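Local coordinates for protein alpha-1,4-endofucoidanase (Mariniflexile fucanivorans, PDB 6DLH) that hydrolyses internal alpha-1,4 linkages of fucoidan as a retaining glycoside hydrolase of family 107, at residues D67-I72 against K135-A140; N301-E306 against V365-T370; P344-T349 against Q398-N403; W380-V385 against N403-T408. All coordinates share one frame; numbering follows the deposited sequence.

Contact 1: residues D67-I72 against K135-A140; sequences DFLTQI and KALRAA
Leu69 carries the touch to Ala136, Leu137 and Ala140, and no ring takes part in it. The flat group beside it is the Phe68 ring. Ile72 CG2, one turn on in the chain, lies over one face of this ring, 4.1 Å above the plane and toward the rim, and the Trp50 ring meets it at about 45°. Two Leu69 methyls make the contact, on one carbonyl oxygen and three methyls. Leu69 CD1 continues the chain anti to CA (chi2 -176°), which carries it to the facing helix. There it reaches Ala136 O at 3.5 Å. It also meets Ala136 CB at 3.8 Å and Ala140 CB at 4.0 Å. These two alanines lie four residues apart, and they let the leucine come close. The other branch, Leu69 CD2, meets Leu137 CD2 at 3.8 Å. The two leucine side chains cross at about a right angle. All this is van der Waals contact, and only partly buried.

The parallel order of the central sheet fits a (beta/alpha) barrel catalytic domain, as in the related GH29 fucosidases. Along the chain, helix 66-71 falls between strands 46-49 and 80-84, and helix 129-139 between strands 80-84 and 143-149. Leu137 packs inward on Val81 and Leu83, while Phe68 and Ile72 rest on Met48. The contact joins helix 66-71 to the end of helix 129-139, outside the sheet.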
# COMPACT_ATOMS: atom_id res chain seq x y z
N ASP A 67 2.32 -8.44 -7.60
CA ASP A 67 2.68 -9.79 -7.21
C ASP A 67 1.48 -10.47 -6.54
O ASP A 67 1.19 -11.64 -6.82
CB ASP A 67 3.93 -9.82 -6.32
CG ASP A 67 5.22 -9.55 -7.09
OD1 ASP A 67 5.18 -9.58 -8.34
OD2 ASP A 67 6.26 -9.33 -6.44
N PHE A 68 0.80 -9.73 -5.66
CA PHE A 68 -0.40 -10.23 -5.01
C PHE A 68 -1.41 -10.64 -6.08
O PHE A 68 -1.93 -11.75 -6.04
CB PHE A 68 -0.94 -9.21 -4.00
CG PHE A 68 -2.32 -9.50 -3.45
CD1 PHE A 68 -2.51 -10.44 -2.45
CD2 PHE A 68 -3.43 -8.81 -3.91
CE1 PHE A 68 -3.78 -10.68 -1.92
CE2 PHE A 68 -4.70 -9.04 -3.39
CZ PHE A 68 -4.87 -9.98 -2.39
N LEU A 69 -1.65 -9.75 -7.04
CA LEU A 69 -2.68 -10.01 -8.04
C LEU A 69 -2.31 -11.22 -8.90
O LEU A 69 -3.20 -11.97 -9.29
CB LEU A 69 -2.93 -8.74 -8.87
CG LEU A 69 -3.61 -7.60 -8.11
CD1 LEU A 69 -3.92 -6.43 -9.04
CD2 LEU A 69 -4.88 -8.06 -7.40
N THR A 70 -1.01 -11.42 -9.17
CA THR A 70 -0.56 -12.60 -9.89
C THR A 70 -0.92 -13.85 -9.10
O THR A 70 -1.47 -14.80 -9.65
CB THR A 70 0.95 -12.57 -10.17
OG1 THR A 70 1.14 -11.54 -11.13
CG2 THR A 70 1.51 -13.89 -10.70
N GLN A 71 -0.63 -13.82 -7.79
CA GLN A 71 -0.87 -14.95 -6.91
C GLN A 71 -2.35 -15.35 -6.89
O GLN A 71 -2.66 -16.52 -6.71
CB GLN A 71 -0.36 -14.66 -5.50
CG GLN A 71 -0.33 -15.88 -4.59
CD GLN A 71 -0.10 -15.49 -3.15
OE1 GLN A 71 -0.52 -14.43 -2.70
NE2 GLN A 71 0.57 -16.36 -2.40
N ILE A 72 -3.27 -14.39 -7.07
CA ILE A 72 -4.68 -14.68 -6.87
C ILE A 72 -5.41 -14.78 -8.21
O ILE A 72 -6.65 -14.69 -8.26
CB ILE A 72 -5.35 -13.70 -5.89
CG1 ILE A 72 -5.37 -12.26 -6.42
CG2 ILE A 72 -4.71 -13.79 -4.50
CD1 ILE A 72 -6.50 -11.42 -5.86
N LYS A 135 -5.49 1.15 -10.03
CA LYS A 135 -5.60 0.86 -11.45
C LYS A 135 -5.35 -0.62 -11.73
O LYS A 135 -6.02 -1.21 -12.57
CB LYS A 135 -4.71 1.78 -12.30
CG LYS A 135 -5.22 3.20 -12.46
CD LYS A 135 -4.24 4.16 -13.10
CE LYS A 135 -4.32 4.16 -14.61
NZ LYS A 135 -3.67 5.35 -15.20
N ALA A 136 -4.40 -1.21 -11.01
CA ALA A 136 -4.12 -2.63 -11.11
C ALA A 136 -5.34 -3.45 -10.70
O ALA A 136 -5.65 -4.48 -11.31
CB ALA A 136 -2.90 -2.98 -10.29
N LEU A 137 -6.07 -2.98 -9.67
CA LEU A 137 -7.25 -3.68 -9.21
C LEU A 137 -8.37 -3.57 -10.24
O LEU A 137 -9.06 -4.55 -10.51
CB LEU A 137 -7.68 -3.12 -7.85
CG LEU A 137 -6.88 -3.62 -6.65
CD1 LEU A 137 -7.23 -2.82 -5.40
CD2 LEU A 137 -7.12 -5.10 -6.41
N ARG A 138 -8.52 -2.37 -10.81
CA ARG A 138 -9.49 -2.14 -11.88
C ARG A 138 -9.18 -3.08 -13.04
O ARG A 138 -10.07 -3.78 -13.52
CB ARG A 138 -9.44 -0.68 -12.35
CG ARG A 138 -10.26 -0.39 -13.60
CD ARG A 138 -11.76 -0.66 -13.46
NE ARG A 138 -12.39 0.14 -12.41
CZ ARG A 138 -12.89 1.36 -12.59
NH1 ARG A 138 -12.94 1.90 -13.79
NH2 ARG A 138 -13.32 2.05 -11.54
N ALA A 139 -7.92 -3.11 -13.47
CA ALA A 139 -7.56 -3.89 -14.64
C ALA A 139 -7.80 -5.37 -14.35
O ALA A 139 -8.07 -6.14 -15.27
CB ALA A 139 -6.13 -3.61 -15.05
N ALA A 140 -7.75 -5.74 -13.06
CA ALA A 140 -7.87 -7.13 -12.63
C ALA A 140 -9.33 -7.50 -12.42
O ALA A 140 -9.64 -8.64 -12.05
CB ALA A 140 -7.04 -7.36 -11.39

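Contact 2: residues N301-E306 against V365-T370; sequences NMVVPE and VEWTST
Met302 and Val303 meet the far end of the Trp367 indole. Met302 CE comes to 3.6 Å from Trp367 CZ3. Val303 CG1 lies 3.6 Å from Trp367 CH2 and also touches CZ2. Both methyls approach the six-membered ring obliquely. Met302 reaches it with an extended chain (chi2 164°, chi3 177°), coming from the direction opposite to the tryptophan.

The next shell fixes these groups. Residues 301-304 form a type I turn. Asn301 OD1 accepts from Val303 N at 3.0 Å, which makes an Asx turn and probably helps set the two apolar residues toward helix 361-372. Met302 O is held by Asn312 ND2. On the helix side, Trp367 NE1 is bonded to Tyr309 OH, and the rings of Tyr309 and His313 meet the indole edge-to-face. The loop and helix 307-321 thus both pack against the tryptophan. A serine in place of Trp367 would probably leave a gap beside both methyls and Tyr309 OH without its indole partner.

The chemistry is divided. The loop supplies only methyl groups to the benzo end of the buried indole. The N-H is satisfied by helix 307-321, so the bond to Tyr309 probably fixes the indole's turn.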
# COMPACT_ATOMS: atom_id res chain seq x y z
N ASN A 301 -7.34 -13.67 18.63
CA ASN A 301 -8.08 -14.70 17.92
C ASN A 301 -9.57 -14.41 18.02
O ASN A 301 -10.11 -14.37 19.11
CB ASN A 301 -7.67 -16.08 18.46
CG ASN A 301 -8.15 -17.22 17.60
OD1 ASN A 301 -9.16 -17.10 16.91
ND2 ASN A 301 -7.43 -18.33 17.64
N MET A 302 -10.25 -14.24 16.88
CA MET A 302 -11.65 -13.83 16.91
C MET A 302 -12.58 -15.02 17.21
O MET A 302 -13.80 -14.83 17.27
CB MET A 302 -12.07 -13.14 15.61
CG MET A 302 -12.38 -14.08 14.47
SD MET A 302 -13.30 -13.37 13.05
CE MET A 302 -13.33 -14.82 12.00
N VAL A 303 -12.02 -16.23 17.40
CA VAL A 303 -12.85 -17.37 17.76
C VAL A 303 -12.33 -18.09 19.01
O VAL A 303 -12.84 -19.16 19.34
CB VAL A 303 -13.08 -18.36 16.60
CG1 VAL A 303 -13.78 -17.70 15.42
CG2 VAL A 303 -11.81 -19.05 16.15
N VAL A 304 -11.31 -17.52 19.68
CA VAL A 304 -10.82 -18.03 20.96
C VAL A 304 -10.70 -16.86 21.94
O VAL A 304 -10.07 -15.85 21.62
CB VAL A 304 -9.49 -18.80 20.83
CG1 VAL A 304 -8.98 -19.29 22.18
CG2 VAL A 304 -9.58 -19.98 19.87
N PRO A 305 -11.27 -16.93 23.17
CA PRO A 305 -12.05 -18.08 23.64
C PRO A 305 -13.35 -18.38 22.89
O PRO A 305 -13.87 -17.56 22.14
CB PRO A 305 -12.35 -17.78 25.12
CG PRO A 305 -12.17 -16.28 25.25
CD PRO A 305 -11.13 -15.89 24.21
N GLU A 306 -13.85 -19.59 23.14
CA GLU A 306 -14.86 -20.30 22.36
C GLU A 306 -16.16 -19.50 22.19
O GLU A 306 -16.83 -19.65 21.17
CB GLU A 306 -15.19 -21.58 23.13
CG GLU A 306 -15.41 -22.78 22.24
CD GLU A 306 -15.24 -24.06 23.04
OE1 GLU A 306 -15.58 -24.07 24.25
OE2 GLU A 306 -14.74 -25.04 22.45
N VAL A 365 -14.97 -21.90 4.52
CA VAL A 365 -15.88 -21.97 3.39
C VAL A 365 -17.31 -21.75 3.88
O VAL A 365 -18.08 -21.03 3.24
CB VAL A 365 -15.71 -23.31 2.64
CG1 VAL A 365 -16.72 -23.47 1.52
CG2 VAL A 365 -14.29 -23.46 2.09
N GLU A 366 -17.66 -22.38 5.01
CA GLU A 366 -19.01 -22.29 5.56
C GLU A 366 -19.32 -20.86 6.02
O GLU A 366 -20.38 -20.34 5.67
CB GLU A 366 -19.21 -23.34 6.67
CG GLU A 366 -20.62 -23.33 7.27
CD GLU A 366 -20.86 -22.30 8.37
OE1 GLU A 366 -21.88 -21.58 8.31
OE2 GLU A 366 -20.02 -22.22 9.28
N TRP A 367 -18.41 -20.23 6.78
CA TRP A 367 -18.63 -18.87 7.26
C TRP A 367 -18.86 -17.95 6.07
O TRP A 367 -19.83 -17.19 6.04
CB TRP A 367 -17.46 -18.35 8.11
CG TRP A 367 -17.36 -18.83 9.53
CD1 TRP A 367 -17.44 -20.12 9.98
CD2 TRP A 367 -17.09 -18.03 10.70
NE1 TRP A 367 -17.26 -20.18 11.34
CE2 TRP A 367 -17.03 -18.91 11.81
CE3 TRP A 367 -16.91 -16.66 10.92
CZ2 TRP A 367 -16.79 -18.45 13.10
CZ3 TRP A 367 -16.67 -16.21 12.20
CH2 TRP A 367 -16.62 -17.10 13.28
N THR A 368 -17.96 -18.05 5.07
CA THR A 368 -18.02 -17.18 3.91
C THR A 368 -19.36 -17.37 3.19
O THR A 368 -20.07 -16.40 2.93
CB THR A 368 -16.79 -17.35 3.01
OG1 THR A 368 -15.62 -17.06 3.77
CG2 THR A 368 -16.82 -16.44 1.80
N SER A 369 -19.70 -18.63 2.90
CA SER A 369 -20.87 -18.92 2.10
C SER A 369 -22.15 -18.62 2.88
O SER A 369 -23.12 -18.13 2.31
CB SER A 369 -20.85 -20.33 1.56
OG SER A 369 -20.66 -21.27 2.61
N THR A 370 -22.14 -18.91 4.19
CA THR A 370 -23.28 -18.57 5.03
C THR A 370 -23.48 -17.06 4.99
O THR A 370 -24.61 -16.59 4.87
CB THR A 370 -23.11 -19.08 6.47
OG1 THR A 370 -23.20 -20.51 6.48
CG2 THR A 370 -24.16 -18.53 7.41

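Contact 3: residues P344-T349 against Q398-N403; sequences PKQSTT and QPYALN
Gln346 and Tyr400 bury the most surface here, and Ala401 is the third. Gln346 runs extended as far as its amide from a CG set anti to the backbone N (chi1 -177°). This lays its amide against Ala401: OE1 is 3.6 Å from Ala401 CB, and NE2 is 3.4 Å from Ala401 CA. The NE2 group finds its hydrogen bond farther along the helix, with Gln404 OE1. Buried OE1 has no polar partner in the model and faces the alanine methyl.

The loop 344-349 follows strand 341-342 of the parallel sheet, which probably belongs to a (beta/alpha) barrel catalytic domain. Backbone bonds of Pro344 and Gln346 with Gly381 keep it alongside the chain leaving strand 377-379. Across from it, Gln398 occupies the N-cap position of helix 399-415, and residues 399-403 begin that helix.

Tyr400 comes from its first turn. Its CG stands between the backbone N and the carbonyl carbon (chi1 76°), and the ring then extends toward the loop. Gln346 CG lies at the ring edge, 4.3 Å from Tyr400 CE1. The hydroxyl end is tightly packed, with Tyr400 OH 3.1 Å from Ser347 CB. This is a carbon contact; the hydroxyl is hydrogen-bonded to Gly354 O. Ser347 turns its own OG to the loop, where it accepts from Thr349 N at 2.9 Å in an ST turn. That bond is nearly straight, at 167°.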
# COMPACT_ATOMS: atom_id res chain seq x y z
N PRO A 344 -14.00 -9.73 9.32
CA PRO A 344 -13.30 -10.70 10.17
C PRO A 344 -11.81 -10.81 9.84
O PRO A 344 -11.35 -10.26 8.83
CB PRO A 344 -14.01 -12.01 9.80
CG PRO A 344 -14.35 -11.83 8.33
CD PRO A 344 -14.70 -10.36 8.19
N LYS A 345 -11.06 -11.51 10.70
CA LYS A 345 -9.66 -11.83 10.46
C LYS A 345 -9.54 -13.31 10.13
O LYS A 345 -10.18 -14.14 10.78
CB LYS A 345 -8.81 -11.70 11.73
CG LYS A 345 -9.13 -10.56 12.67
CD LYS A 345 -8.32 -10.65 13.95
CE LYS A 345 -9.02 -9.98 15.11
NZ LYS A 345 -8.08 -9.73 16.23
N GLN A 346 -8.67 -13.64 9.17
CA GLN A 346 -8.47 -15.01 8.73
C GLN A 346 -7.44 -15.72 9.61
O GLN A 346 -7.57 -16.92 9.84
CB GLN A 346 -8.07 -15.03 7.25
CG GLN A 346 -7.92 -16.43 6.67
CD GLN A 346 -7.75 -16.37 5.17
OE1 GLN A 346 -7.50 -15.31 4.59
NE2 GLN A 346 -7.91 -17.52 4.53
N SER A 347 -6.42 -14.98 10.08
CA SER A 347 -5.39 -15.53 10.94
C SER A 347 -5.82 -15.42 12.40
O SER A 347 -6.79 -14.72 12.70
CB SER A 347 -4.08 -14.81 10.76
OG SER A 347 -3.99 -13.70 11.66
N THR A 348 -5.05 -16.07 13.28
CA THR A 348 -5.30 -16.04 14.72
C THR A 348 -4.79 -14.74 15.35
O THR A 348 -5.04 -14.51 16.53
CB THR A 348 -4.64 -17.23 15.43
OG1 THR A 348 -3.24 -17.18 15.18
CG2 THR A 348 -5.18 -18.58 15.00
N THR A 349 -4.08 -13.90 14.60
CA THR A 349 -3.30 -12.86 15.26
C THR A 349 -3.70 -11.44 14.85
O THR A 349 -3.83 -10.58 15.71
CB THR A 349 -1.79 -13.15 15.20
OG1 THR A 349 -1.43 -13.33 13.83
CG2 THR A 349 -1.39 -14.38 16.00
N GLN A 398 0.01 -15.54 2.76
CA GLN A 398 0.34 -16.81 3.40
C GLN A 398 -0.25 -17.95 2.58
O GLN A 398 -1.42 -17.90 2.17
CB GLN A 398 -0.24 -16.85 4.81
CG GLN A 398 0.53 -16.01 5.82
CD GLN A 398 1.84 -16.65 6.23
OE1 GLN A 398 2.20 -17.73 5.77
NE2 GLN A 398 2.55 -15.98 7.12
N PRO A 399 0.53 -19.01 2.30
CA PRO A 399 0.03 -20.15 1.53
C PRO A 399 -1.32 -20.66 2.04
O PRO A 399 -2.16 -21.02 1.22
CB PRO A 399 1.15 -21.19 1.72
CG PRO A 399 2.40 -20.34 1.85
CD PRO A 399 1.95 -19.16 2.68
N TYR A 400 -1.54 -20.67 3.36
CA TYR A 400 -2.79 -21.21 3.88
C TYR A 400 -3.98 -20.33 3.49
O TYR A 400 -5.08 -20.84 3.25
CB TYR A 400 -2.76 -21.47 5.39
CG TYR A 400 -2.86 -20.25 6.26
CD1 TYR A 400 -4.08 -19.61 6.48
CD2 TYR A 400 -1.73 -19.72 6.86
CE1 TYR A 400 -4.16 -18.47 7.26
CE2 TYR A 400 -1.81 -18.59 7.66
CZ TYR A 400 -3.02 -17.97 7.87
OH TYR A 400 -3.07 -16.87 8.66
N ALA A 401 -3.76 -19.01 3.43
CA ALA A 401 -4.85 -18.10 3.12
C ALA A 401 -5.30 -18.31 1.68
O ALA A 401 -6.50 -18.35 1.42
CB ALA A 401 -4.43 -16.67 3.39
N LEU A 402 -4.33 -18.48 0.76
CA LEU A 402 -4.60 -18.82 -0.63
C LEU A 402 -5.38 -20.14 -0.68
O LEU A 402 -6.41 -20.22 -1.36
CB LEU A 402 -3.29 -18.90 -1.43
CG LEU A 402 -3.44 -19.24 -2.92
CD1 LEU A 402 -4.25 -18.18 -3.65
CD2 LEU A 402 -2.09 -19.39 -3.59
N ASN A 403 -4.90 -21.15 0.06
CA ASN A 403 -5.57 -22.44 0.15
C ASN A 403 -7.05 -22.25 0.48
O ASN A 403 -7.92 -22.73 -0.26
CB ASN A 403 -4.86 -23.33 1.18
CG ASN A 403 -5.61 -24.61 1.49
OD1 ASN A 403 -5.68 -25.50 0.66
ND2 ASN A 403 -6.14 -24.71 2.70

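Contact 4: residues W380-V385 against N403-T408; sequences WGTPLV and NQFELT
Phe405 sets its CE1 corner against both Trp380 and Thr382. Its chi1 of -110° lies off the staggered positions, a somewhat strained setting that carries the ring toward the chain after strand 377-379. Trp380 CB sits in the plane of the phenyl ring at its edge, 3.8 Å from Phe405 CE1. The indole is turned steeply, its five-membered ring at 85° to the phenyl with centroids 5.7 Å apart. Thr382 has its two branches divided. OG1 stands between the backbone N and the carbonyl carbon (chi1 54°) and is bonded to Leu49 N. CG2 is thereby left toward the helix, where it touches Phe405 CE1 at 3.5 Å.

Phe405 also packs on Leu46 and Met48 of strand 46-49. Its side chain is about 9 Å from a bound calcium ion and about 7 Å from the side chain of the calcium ligand Thr77. Replacing Phe405 by an alanine is likely to open a gap between helix 399-415 and the sheet, leaving Thr382 CG2 and Trp380 CB without their cover.

Across the contact only carbon atoms meet. The polar ends turn to other partners: Trp380 NE1 bonds to Thr368 OG1, so Trp380 and Thr382 each combine apolar packing with a hydrogen bond.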
# COMPACT_ATOMS: atom_id res chain seq x y z
N TRP A 380 -12.53 -10.15 4.08
CA TRP A 380 -11.65 -10.96 4.90
C TRP A 380 -10.36 -10.19 5.16
O TRP A 380 -9.77 -9.64 4.23
CB TRP A 380 -11.37 -12.33 4.25
CG TRP A 380 -12.43 -13.33 4.58
CD1 TRP A 380 -13.44 -13.76 3.77
CD2 TRP A 380 -12.62 -13.98 5.85
NE1 TRP A 380 -14.22 -14.67 4.43
CE2 TRP A 380 -13.75 -14.81 5.71
CE3 TRP A 380 -11.93 -13.95 7.07
CZ2 TRP A 380 -14.19 -15.63 6.75
CZ3 TRP A 380 -12.37 -14.75 8.10
CH2 TRP A 380 -13.49 -15.57 7.94
N GLY A 381 -9.96 -10.16 6.43
CA GLY A 381 -8.60 -9.78 6.77
C GLY A 381 -7.66 -10.92 6.38
O GLY A 381 -7.43 -11.82 7.18
N THR A 382 -7.15 -10.85 5.14
CA THR A 382 -6.31 -11.88 4.54
C THR A 382 -4.85 -11.59 4.86
O THR A 382 -4.36 -10.51 4.55
CB THR A 382 -6.51 -11.91 3.02
OG1 THR A 382 -6.29 -10.60 2.49
CG2 THR A 382 -7.88 -12.41 2.61
N PRO A 383 -4.10 -12.53 5.47
CA PRO A 383 -2.72 -12.28 5.89
C PRO A 383 -1.67 -12.40 4.78
O PRO A 383 -1.64 -13.37 4.02
CB PRO A 383 -2.47 -13.38 6.92
CG PRO A 383 -3.33 -14.54 6.45
CD PRO A 383 -4.55 -13.89 5.82
N LEU A 384 -0.78 -11.40 4.71
CA LEU A 384 0.40 -11.47 3.87
C LEU A 384 1.54 -12.04 4.70
O LEU A 384 1.47 -12.07 5.93
CB LEU A 384 0.73 -10.05 3.38
CG LEU A 384 -0.41 -9.33 2.67
CD1 LEU A 384 -0.00 -7.89 2.34
CD2 LEU A 384 -0.84 -10.08 1.41
N VAL A 385 2.61 -12.49 4.03
CA VAL A 385 3.70 -13.19 4.70
C VAL A 385 4.49 -12.26 5.63
O VAL A 385 4.78 -12.63 6.76
CB VAL A 385 4.60 -13.92 3.68
CG1 VAL A 385 5.96 -14.31 4.27
CG2 VAL A 385 3.90 -15.13 3.08
N ASN A 403 -4.90 -21.15 0.06
CA ASN A 403 -5.57 -22.44 0.15
C ASN A 403 -7.05 -22.25 0.48
O ASN A 403 -7.92 -22.73 -0.26
CB ASN A 403 -4.86 -23.33 1.18
CG ASN A 403 -5.61 -24.61 1.49
OD1 ASN A 403 -5.68 -25.50 0.66
ND2 ASN A 403 -6.14 -24.71 2.70
N GLN A 404 -7.34 -21.52 1.56
CA GLN A 404 -8.71 -21.36 2.04
C GLN A 404 -9.57 -20.61 1.02
O GLN A 404 -10.71 -20.99 0.76
CB GLN A 404 -8.73 -20.72 3.43
CG GLN A 404 -7.99 -21.53 4.49
CD GLN A 404 -8.36 -21.14 5.90
OE1 GLN A 404 -8.45 -19.96 6.24
NE2 GLN A 404 -8.58 -22.14 6.74
N PHE A 405 -9.00 -19.54 0.44
CA PHE A 405 -9.65 -18.73 -0.57
C PHE A 405 -9.94 -19.53 -1.84
O PHE A 405 -10.99 -19.35 -2.46
CB PHE A 405 -8.87 -17.43 -0.82
CG PHE A 405 -9.58 -16.21 -0.30
CD1 PHE A 405 -9.50 -15.85 1.03
CD2 PHE A 405 -10.38 -15.45 -1.14
CE1 PHE A 405 -10.20 -14.74 1.52
CE2 PHE A 405 -11.08 -14.34 -0.66
CZ PHE A 405 -10.98 -13.99 0.67
N GLU A 406 -9.02 -20.43 -2.21
CA GLU A 406 -9.21 -21.28 -3.38
C GLU A 406 -10.35 -22.27 -3.15
O GLU A 406 -11.20 -22.45 -4.03
CB GLU A 406 -7.90 -21.97 -3.78
CG GLU A 406 -6.91 -21.05 -4.47
CD GLU A 406 -7.22 -20.64 -5.90
OE1 GLU A 406 -8.31 -20.99 -6.40
OE2 GLU A 406 -6.37 -19.96 -6.51
N LEU A 407 -10.37 -22.92 -1.98
CA LEU A 407 -11.46 -23.84 -1.66
C LEU A 407 -12.79 -23.08 -1.70
O LEU A 407 -13.75 -23.55 -2.29
CB LEU A 407 -11.21 -24.49 -0.29
CG LEU A 407 -10.01 -25.45 -0.23
CD1 LEU A 407 -9.70 -25.86 1.20
CD2 LEU A 407 -10.24 -26.67 -1.11
N THR A 408 -12.82 -21.90 -1.07
CA THR A 408 -13.98 -21.01 -1.12
C THR A 408 -14.39 -20.73 -2.57
O THR A 408 -15.58 -20.75 -2.88
CB THR A 408 -13.70 -19.71 -0.36
OG1 THR A 408 -13.39 -20.04 0.99
CG2 THR A 408 -14.86 -18.74 -0.40

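Contacts 2, 3 and 4 are buried, while contact 1 is only partly so. Contacts 3 and 4 are closest, with centres 5 Å apart, and both use helix 399-415; they share Asn403. Their loops run side by side, and Tyr400 OH of contact 3 packs on Pro383 of contact 4. Contact 2 joins contact 4 where Val365 packs on Thr408, and it touches contact 3 where Met302 packs on Pro344. Contact 1 pairs two helices, mainly through aliphatic groups. It meets contact 3 at Leu402 and contact 4 at Leu384. Contacts 2 and 4 centre on aromatic rings, whereas contact 3 brings in an amide and a phenol hydroxyl.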